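Local coordinates for RND efflux system, outer membrane lipoprotein, NodT family (PDB 6U94), which probably serves as the outer membrane channel component of an RND-type efflux system, through which exported compounds would leave the cell, at residues L184-D189 / A433-V438; T176-R181 / G262-L267. One frame throughout, in Å; residues are numbered along the deposited sequence.

Contact 1 (L184-D189 / A433-V438); sequences LALAQD and AQQLLV
Q434 is the first residue of 433-438 to meet helix 156-203, and it does so through L186, whose side chain reaches across between two long helices running in roughly opposite directions. The CB of Q434 lies 3.6 Å from CD2 of L186, a plain aliphatic touch near the root of the glutamine. Its CG sits anti to the carbonyl carbon (chi1 -65°) and the chain runs on extended, which brings the amide obliquely across the other methyl of the leucine, with OE1 3.5 Å from CD1 of L186. That is van der Waals contact, since a methyl offers the oxygen no proper donor. At Q435 the backbone takes over: its N lies 3.7 Å from CD2 of L186, and the same methyl is 3.9 Å from CG of Q435. One leucine methyl therefore rests against the peptide joining the two glutamines, between CB of Q434 and CG of Q435. L186 gets there because its CG stands anti to its own backbone N (chi1 172°), which sends both methyls out toward helix 421-454, CD2 to the backbone and CD1 to the amide of Q434; F431 of that helix adds an aromatic neighbour. Further on, V438 turns toward the same helix 156-203 but packs on A179 and L183. Q434 suits this partly exposed seam because its methylenes pack against a leucine while a polar end is tolerated where burial is incomplete. With nothing directional between the segments, their contact depends on dispersion and the exclusion of water, so it favours close approach of the helices without dictating an exact fit.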
ATOM      1  N   LEU A 184     -15.273   9.655  -7.395  1.00 80.53           N
ATOM      2  CA  LEU A 184     -16.449  10.516  -7.325  1.00 82.23           C
ATOM      3  C   LEU A 184     -16.702  11.209  -8.658  1.00 82.52           C
ATOM      4  O   LEU A 184     -17.850  11.295  -9.112  1.00 86.59           O
ATOM      5  CB  LEU A 184     -16.283  11.551  -6.210  1.00 81.57           C
ATOM      6  CG  LEU A 184     -17.422  12.567  -6.112  1.00 85.36           C
ATOM      7  CD1 LEU A 184     -18.735  11.871  -5.779  1.00 85.87           C
ATOM      8  CD2 LEU A 184     -17.109  13.655  -5.097  1.00 83.36           C
ATOM      9  N   ALA A 185     -15.643  11.714  -9.296  1.00 80.19           N
ATOM     10  CA  ALA A 185     -15.802  12.379 -10.584  1.00 83.89           C
ATOM     11  C   ALA A 185     -16.309  11.412 -11.645  1.00 88.56           C
ATOM     12  O   ALA A 185     -17.143  11.780 -12.482  1.00 90.77           O
ATOM     13  CB  ALA A 185     -14.476  13.005 -11.013  1.00 80.03           C
ATOM     14  N   LEU A 186     -15.817  10.171 -11.627  1.00 86.21           N
ATOM     15  CA  LEU A 186     -16.317   9.160 -12.554  1.00 82.20           C
ATOM     16  C   LEU A 186     -17.789   8.861 -12.299  1.00 84.12           C
ATOM     17  O   LEU A 186     -18.583   8.763 -13.242  1.00 86.92           O
ATOM     18  CB  LEU A 186     -15.476   7.891 -12.433  1.00 77.78           C
ATOM     19  CG  LEU A 186     -15.934   6.632 -13.169  1.00 78.93           C
ATOM     20  CD1 LEU A 186     -15.894   6.832 -14.679  1.00 79.14           C
ATOM     21  CD2 LEU A 186     -15.071   5.453 -12.755  1.00 74.67           C
ATOM     22  N   ALA A 187     -18.174   8.728 -11.027  1.00 82.28           N
ATOM     23  CA  ALA A 187     -19.565   8.440 -10.698  1.00 83.39           C
ATOM     24  C   ALA A 187     -20.481   9.608 -11.041  1.00 88.42           C
ATOM     25  O   ALA A 187     -21.663   9.397 -11.335  1.00 91.31           O
ATOM     26  CB  ALA A 187     -19.692   8.085  -9.216  1.00 80.35           C
ATOM     27  N   GLN A 188     -19.963  10.836 -11.007  1.00 91.34           N
ATOM     28  CA  GLN A 188     -20.781  11.994 -11.351  1.00 93.97           C
ATOM     29  C   GLN A 188     -20.942  12.136 -12.860  1.00 96.69           C
ATOM     30  O   GLN A 188     -22.032  12.471 -13.341  1.00 99.07           O
ATOM     31  CB  GLN A 188     -20.173  13.262 -10.752  1.00 91.87           C
ATOM     32  CG  GLN A 188     -20.324  13.357  -9.242  1.00 94.54           C
ATOM     33  CD  GLN A 188     -19.563  14.527  -8.652  1.00 96.15           C
ATOM     34  OE1 GLN A 188     -18.535  14.945  -9.182  1.00 96.95           O
ATOM     35  NE2 GLN A 188     -20.071  15.065  -7.547  1.00 97.35           N
ATOM     36  N   ASP A 189     -19.871  11.891 -13.620  1.00 96.99           N
ATOM     37  CA  ASP A 189     -19.983  11.881 -15.075  1.00103.22           C
ATOM     38  C   ASP A 189     -20.951  10.801 -15.538  1.00102.05           C
ATOM     39  O   ASP A 189     -21.789  11.041 -16.417  1.00106.79           O
ATOM     40  CB  ASP A 189     -18.609  11.676 -15.708  1.00106.43           C
ATOM     41  CG  ASP A 189     -17.659  12.820 -15.421  1.00111.77           C
ATOM     42  OD1 ASP A 189     -18.122  13.867 -14.922  1.00116.00           O
ATOM     43  OD2 ASP A 189     -16.449  12.671 -15.694  1.00111.43           O
ATOM     44  N   ALA A 433     -16.133  -1.574 -14.590  1.00 69.60           N
ATOM     45  CA  ALA A 433     -14.724  -1.764 -14.916  1.00 67.12           C
ATOM     46  C   ALA A 433     -13.921  -0.489 -14.714  1.00 65.37           C
ATOM     47  O   ALA A 433     -12.742  -0.553 -14.346  1.00 64.21           O
ATOM     48  CB  ALA A 433     -14.580  -2.261 -16.354  1.00 64.22           C
ATOM     49  N   GLN A 434     -14.531   0.676 -14.954  1.00 63.12           N
ATOM     50  CA  GLN A 434     -13.820   1.935 -14.766  1.00 63.42           C
ATOM     51  C   GLN A 434     -13.557   2.205 -13.289  1.00 65.59           C
ATOM     52  O   GLN A 434     -12.514   2.764 -12.932  1.00 60.35           O
ATOM     53  CB  GLN A 434     -14.611   3.082 -15.392  1.00 65.25           C
ATOM     54  CG  GLN A 434     -14.736   2.995 -16.905  1.00 64.31           C
ATOM     55  CD  GLN A 434     -15.573   4.116 -17.484  1.00 68.89           C
ATOM     56  OE1 GLN A 434     -16.707   4.346 -17.059  1.00 69.31           O
ATOM     57  NE2 GLN A 434     -15.014   4.828 -18.457  1.00 71.09           N
ATOM     58  N   GLN A 435     -14.494   1.825 -12.419  1.00 67.52           N
ATOM     59  CA  GLN A 435     -14.257   1.952 -10.986  1.00 70.40           C
ATOM     60  C   GLN A 435     -13.142   1.020 -10.532  1.00 71.36           C
ATOM     61  O   GLN A 435     -12.275   1.420  -9.749  1.00 66.18           O
ATOM     62  CB  GLN A 435     -15.544   1.669 -10.214  1.00 71.69           C
ATOM     63  CG  GLN A 435     -16.658   2.666 -10.478  1.00 71.95           C
ATOM     64  CD  GLN A 435     -17.995   2.204  -9.933  1.00 77.44           C
ATOM     65  OE1 GLN A 435     -18.865   1.764 -10.686  1.00 83.53           O
ATOM     66  NE2 GLN A 435     -18.167   2.304  -8.619  1.00 75.66           N
ATOM     67  N   LEU A 436     -13.140  -0.221 -11.028  1.00 72.10           N
ATOM     68  CA  LEU A 436     -12.102  -1.169 -10.642  1.00 67.57           C
ATOM     69  C   LEU A 436     -10.719  -0.700 -11.065  1.00 67.72           C
ATOM     70  O   LEU A 436      -9.733  -0.997 -10.384  1.00 67.39           O
ATOM     71  CB  LEU A 436     -12.390  -2.545 -11.243  1.00 69.20           C
ATOM     72  CG  LEU A 436     -12.973  -3.592 -10.296  1.00 72.04           C
ATOM     73  CD1 LEU A 436     -12.872  -4.980 -10.907  1.00 72.39           C
ATOM     74  CD2 LEU A 436     -12.264  -3.538  -8.951  1.00 70.39           C
ATOM     75  N   LEU A 437     -10.620   0.018 -12.187  1.00 65.70           N
ATOM     76  CA  LEU A 437      -9.318   0.492 -12.645  1.00 61.06           C
ATOM     77  C   LEU A 437      -8.687   1.442 -11.633  1.00 62.39           C
ATOM     78  O   LEU A 437      -7.479   1.372 -11.375  1.00 57.95           O
ATOM     79  CB  LEU A 437      -9.456   1.175 -14.004  1.00 58.86           C
ATOM     80  CG  LEU A 437      -8.190   1.823 -14.568  1.00 58.93           C
ATOM     81  CD1 LEU A 437      -7.076   0.798 -14.703  1.00 48.83           C
ATOM     82  CD2 LEU A 437      -8.478   2.484 -15.913  1.00 58.67           C
ATOM     83  N   VAL A 438      -9.487   2.343 -11.058  1.00 58.70           N
ATOM     84  CA  VAL A 438      -8.961   3.288 -10.078  1.00 61.26           C
ATOM     85  C   VAL A 438      -8.467   2.547  -8.842  1.00 63.15           C
ATOM     86  O   VAL A 438      -7.369   2.808  -8.341  1.00 63.03           O
ATOM     87  CB  VAL A 438     -10.024   4.340  -9.716  1.00 60.06           C
ATOM     88  CG1 VAL A 438      -9.507   5.263  -8.625  1.00 59.14           C
ATOM     89  CG2 VAL A 438     -10.418   5.143 -10.943  1.00 58.77           C
TER

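Contact 2 (T176-R181 / G262-L267); sequences TLLADR and GDRALL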
ATOM      1  N   THR A 176      -5.019   7.812  -1.327  1.00 67.66           N
ATOM      2  CA  THR A 176      -6.393   7.320  -1.277  1.00 66.75           C
ATOM      3  C   THR A 176      -7.391   8.457  -1.471  1.00 69.91           C
ATOM      4  O   THR A 176      -8.435   8.274  -2.106  1.00 71.53           O
ATOM      5  CB  THR A 176      -6.647   6.595   0.046  1.00 63.59           C
ATOM      6  OG1 THR A 176      -5.831   5.417   0.113  1.00 61.66           O
ATOM      7  CG2 THR A 176      -8.109   6.199   0.184  1.00 63.87           C
ATOM      8  N   LEU A 177      -7.079   9.644  -0.942  1.00 67.13           N
ATOM      9  CA  LEU A 177      -7.938  10.803  -1.165  1.00 70.02           C
ATOM     10  C   LEU A 177      -8.053  11.124  -2.650  1.00 74.02           C
ATOM     11  O   LEU A 177      -9.159  11.284  -3.181  1.00 72.53           O
ATOM     12  CB  LEU A 177      -7.399  12.007  -0.396  1.00 69.94           C
ATOM     13  CG  LEU A 177      -8.135  13.327  -0.617  1.00 75.20           C
ATOM     14  CD1 LEU A 177      -9.586  13.221  -0.170  1.00 75.36           C
ATOM     15  CD2 LEU A 177      -7.430  14.466   0.108  1.00 72.96           C
ATOM     16  N   LEU A 178      -6.913  11.225  -3.338  1.00 71.99           N
ATOM     17  CA  LEU A 178      -6.932  11.542  -4.760  1.00 73.57           C
ATOM     18  C   LEU A 178      -7.626  10.452  -5.566  1.00 75.25           C
ATOM     19  O   LEU A 178      -8.234  10.738  -6.605  1.00 76.77           O
ATOM     20  CB  LEU A 178      -5.507  11.760  -5.263  1.00 74.11           C
ATOM     21  CG  LEU A 178      -4.727  12.854  -4.534  1.00 76.03           C
ATOM     22  CD1 LEU A 178      -3.370  13.064  -5.178  1.00 74.51           C
ATOM     23  CD2 LEU A 178      -5.518  14.152  -4.509  1.00 78.58           C
ATOM     24  N   ALA A 179      -7.553   9.200  -5.105  1.00 72.52           N
ATOM     25  CA  ALA A 179      -8.257   8.122  -5.793  1.00 68.95           C
ATOM     26  C   ALA A 179      -9.764   8.239  -5.602  1.00 72.52           C
ATOM     27  O   ALA A 179     -10.530   8.081  -6.558  1.00 80.41           O
ATOM     28  CB  ALA A 179      -7.752   6.767  -5.301  1.00 60.46           C
ATOM     29  N   ASP A 180     -10.207   8.533  -4.378  1.00 75.06           N
ATOM     30  CA  ASP A 180     -11.634   8.664  -4.109  1.00 74.87           C
ATOM     31  C   ASP A 180     -12.243   9.877  -4.798  1.00 75.86           C
ATOM     32  O   ASP A 180     -13.451   9.879  -5.068  1.00 78.48           O
ATOM     33  CB  ASP A 180     -11.879   8.730  -2.601  1.00 74.82           C
ATOM     34  CG  ASP A 180     -11.928   7.352  -1.962  1.00 75.94           C
ATOM     35  OD1 ASP A 180     -12.457   6.422  -2.602  1.00 74.84           O
ATOM     36  OD2 ASP A 180     -11.438   7.192  -0.823  1.00 73.50           O
ATOM     37  N   ARG A 181     -11.446  10.908  -5.084  1.00 75.77           N
ATOM     38  CA  ARG A 181     -11.946  12.024  -5.882  1.00 77.51           C
ATOM     39  C   ARG A 181     -12.178  11.593  -7.325  1.00 79.95           C
ATOM     40  O   ARG A 181     -13.221  11.897  -7.915  1.00 83.79           O
ATOM     41  CB  ARG A 181     -10.970  13.198  -5.825  1.00 77.28           C
ATOM     42  CG  ARG A 181     -10.915  13.919  -4.493  1.00 80.80           C
ATOM     43  CD  ARG A 181      -9.933  15.076  -4.562  1.00 85.73           C
ATOM     44  NE  ARG A 181      -9.811  15.780  -3.290  1.00 90.45           N
ATOM     45  CZ  ARG A 181      -9.044  16.850  -3.104  1.00 93.81           C
ATOM     46  NH1 ARG A 181      -8.332  17.336  -4.112  1.00 93.36           N
ATOM     47  NH2 ARG A 181      -8.991  17.434  -1.914  1.00 92.37           N
ATOM     48  N   GLY A 262      -5.408  10.959 -12.188  1.00104.18           N
ATOM     49  CA  GLY A 262      -5.122  10.783 -13.600  1.00103.97           C
ATOM     50  C   GLY A 262      -3.909   9.929 -13.902  1.00103.02           C
ATOM     51  O   GLY A 262      -3.903   8.723 -13.641  1.00 98.65           O
ATOM     52  N   ASP A 263      -2.866  10.557 -14.452  1.00106.63           N
ATOM     53  CA  ASP A 263      -1.626   9.867 -14.770  1.00109.26           C
ATOM     54  C   ASP A 263      -0.392  10.544 -14.189  1.00108.78           C
ATOM     55  O   ASP A 263       0.719  10.049 -14.404  1.00109.99           O
ATOM     56  CB  ASP A 263      -1.463   9.733 -16.294  1.00112.77           C
ATOM     57  N   ARG A 264      -0.550  11.645 -13.460  1.00109.29           N
ATOM     58  CA  ARG A 264       0.601  12.352 -12.919  1.00106.75           C
ATOM     59  C   ARG A 264       1.298  11.513 -11.854  1.00 96.84           C
ATOM     60  O   ARG A 264       0.672  10.730 -11.135  1.00 93.03           O
ATOM     61  CB  ARG A 264       0.177  13.703 -12.341  1.00109.22           C
ATOM     62  CG  ARG A 264      -0.811  13.621 -11.189  1.00109.69           C
ATOM     63  CD  ARG A 264      -1.374  14.996 -10.876  1.00112.53           C
ATOM     64  NE  ARG A 264      -1.957  15.076  -9.540  1.00112.56           N
ATOM     65  CZ  ARG A 264      -1.269  15.392  -8.447  1.00112.87           C
ATOM     66  NH1 ARG A 264       0.029  15.651  -8.532  1.00112.27           N
ATOM     67  NH2 ARG A 264      -1.876  15.446  -7.269  1.00112.36           N
ATOM     68  N   ALA A 265       2.616  11.676 -11.767  1.00 94.56           N
ATOM     69  CA  ALA A 265       3.442  10.872 -10.877  1.00 90.50           C
ATOM     70  C   ALA A 265       3.608  11.586  -9.542  1.00 88.03           C
ATOM     71  O   ALA A 265       4.094  12.721  -9.495  1.00 90.91           O
ATOM     72  CB  ALA A 265       4.806  10.595 -11.508  1.00 90.98           C
ATOM     73  N   LEU A 266       3.203  10.920  -8.461  1.00 81.80           N
ATOM     74  CA  LEU A 266       3.413  11.422  -7.110  1.00 78.25           C
ATOM     75  C   LEU A 266       4.491  10.668  -6.349  1.00 70.77           C
ATOM     76  O   LEU A 266       5.176  11.270  -5.521  1.00 71.34           O
ATOM     77  CB  LEU A 266       2.108  11.367  -6.306  1.00 79.15           C
ATOM     78  CG  LEU A 266       0.982  12.299  -6.764  1.00 82.81           C
ATOM     79  CD1 LEU A 266       0.059  11.604  -7.754  1.00 83.67           C
ATOM     80  CD2 LEU A 266       0.205  12.819  -5.567  1.00 84.95           C
ATOM     81  N   LEU A 267       4.654   9.376  -6.609  1.00 67.64           N
ATOM     82  CA  LEU A 267       5.733   8.584  -6.043  1.00 64.55           C
ATOM     83  C   LEU A 267       6.849   8.424  -7.066  1.00 68.57           C
ATOM     84  O   LEU A 267       6.604   8.349  -8.272  1.00 74.74           O
ATOM     85  CB  LEU A 267       5.236   7.203  -5.607  1.00 63.45           C
ATOM     86  CG  LEU A 267       4.053   7.146  -4.641  1.00 64.19           C
ATOM     87  CD1 LEU A 267       3.809   5.714  -4.188  1.00 60.48           C
ATOM     88  CD2 LEU A 267       4.297   8.059  -3.451  1.00 62.50           C
TER
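The connection between helix 253-256 and helix 283-294 is an irregular loop that lies along the long helix 156-203, and here R264 and L266 from the loop converge on a single leucine, L178. All of the touching on the helix side is done by CD1 of L178. It meets CD2 of L266 at 3.6 Å, the two leucines reaching toward each other tip to tip, and it lies 3.5 Å from NH2 of R264, whose side chain crosses that of L178 at about a right angle. The arginine first leaves the backbone with CG between N and the carbonyl carbon (chi1 62°), then extends as far as NE, bringing its flat end beside the leucines. One face of the guanidinium is covered by CD1 of L266, which stands 4.0 Å above the plane over its centre. The charge is answered elsewhere: NH1 forms a salt bridge with D55, and NE makes weak hydrogen bonds to the carbonyls of A259 and P260. Backbone hydrogen bonds between L266 and both A54 and D55 tie the loop to the same neighbouring segment. Arginine suits the spot because its flat, weakly hydrated face tolerates apolar cover while its N-H groups serve polar partners such as D55; leucines suit the buried side. A connection packed in this way on helix 156-203 is consistent with the long-helix body of the outer membrane factor family.

Helix 156-203 is common to both contacts, whose centres lie about 13 Å apart. Along the chain the order is 176-181, 184-189, 262-267, 433-438, so the segments alternate and the two connections cross. Contact 2, the buried one, joins the helix to an irregular loop; contact 1, nearer the surface, joins its next turns to helix 421-454. They also touch directly, CG1 of V438 packing 3.6 Å from the carbonyl oxygen O of A179. Neighbouring turns of one helix thus bind both a mid-chain connection and a helix from near the end of the modelled chain, knitting distant parts of the sequence into one elongated helical body.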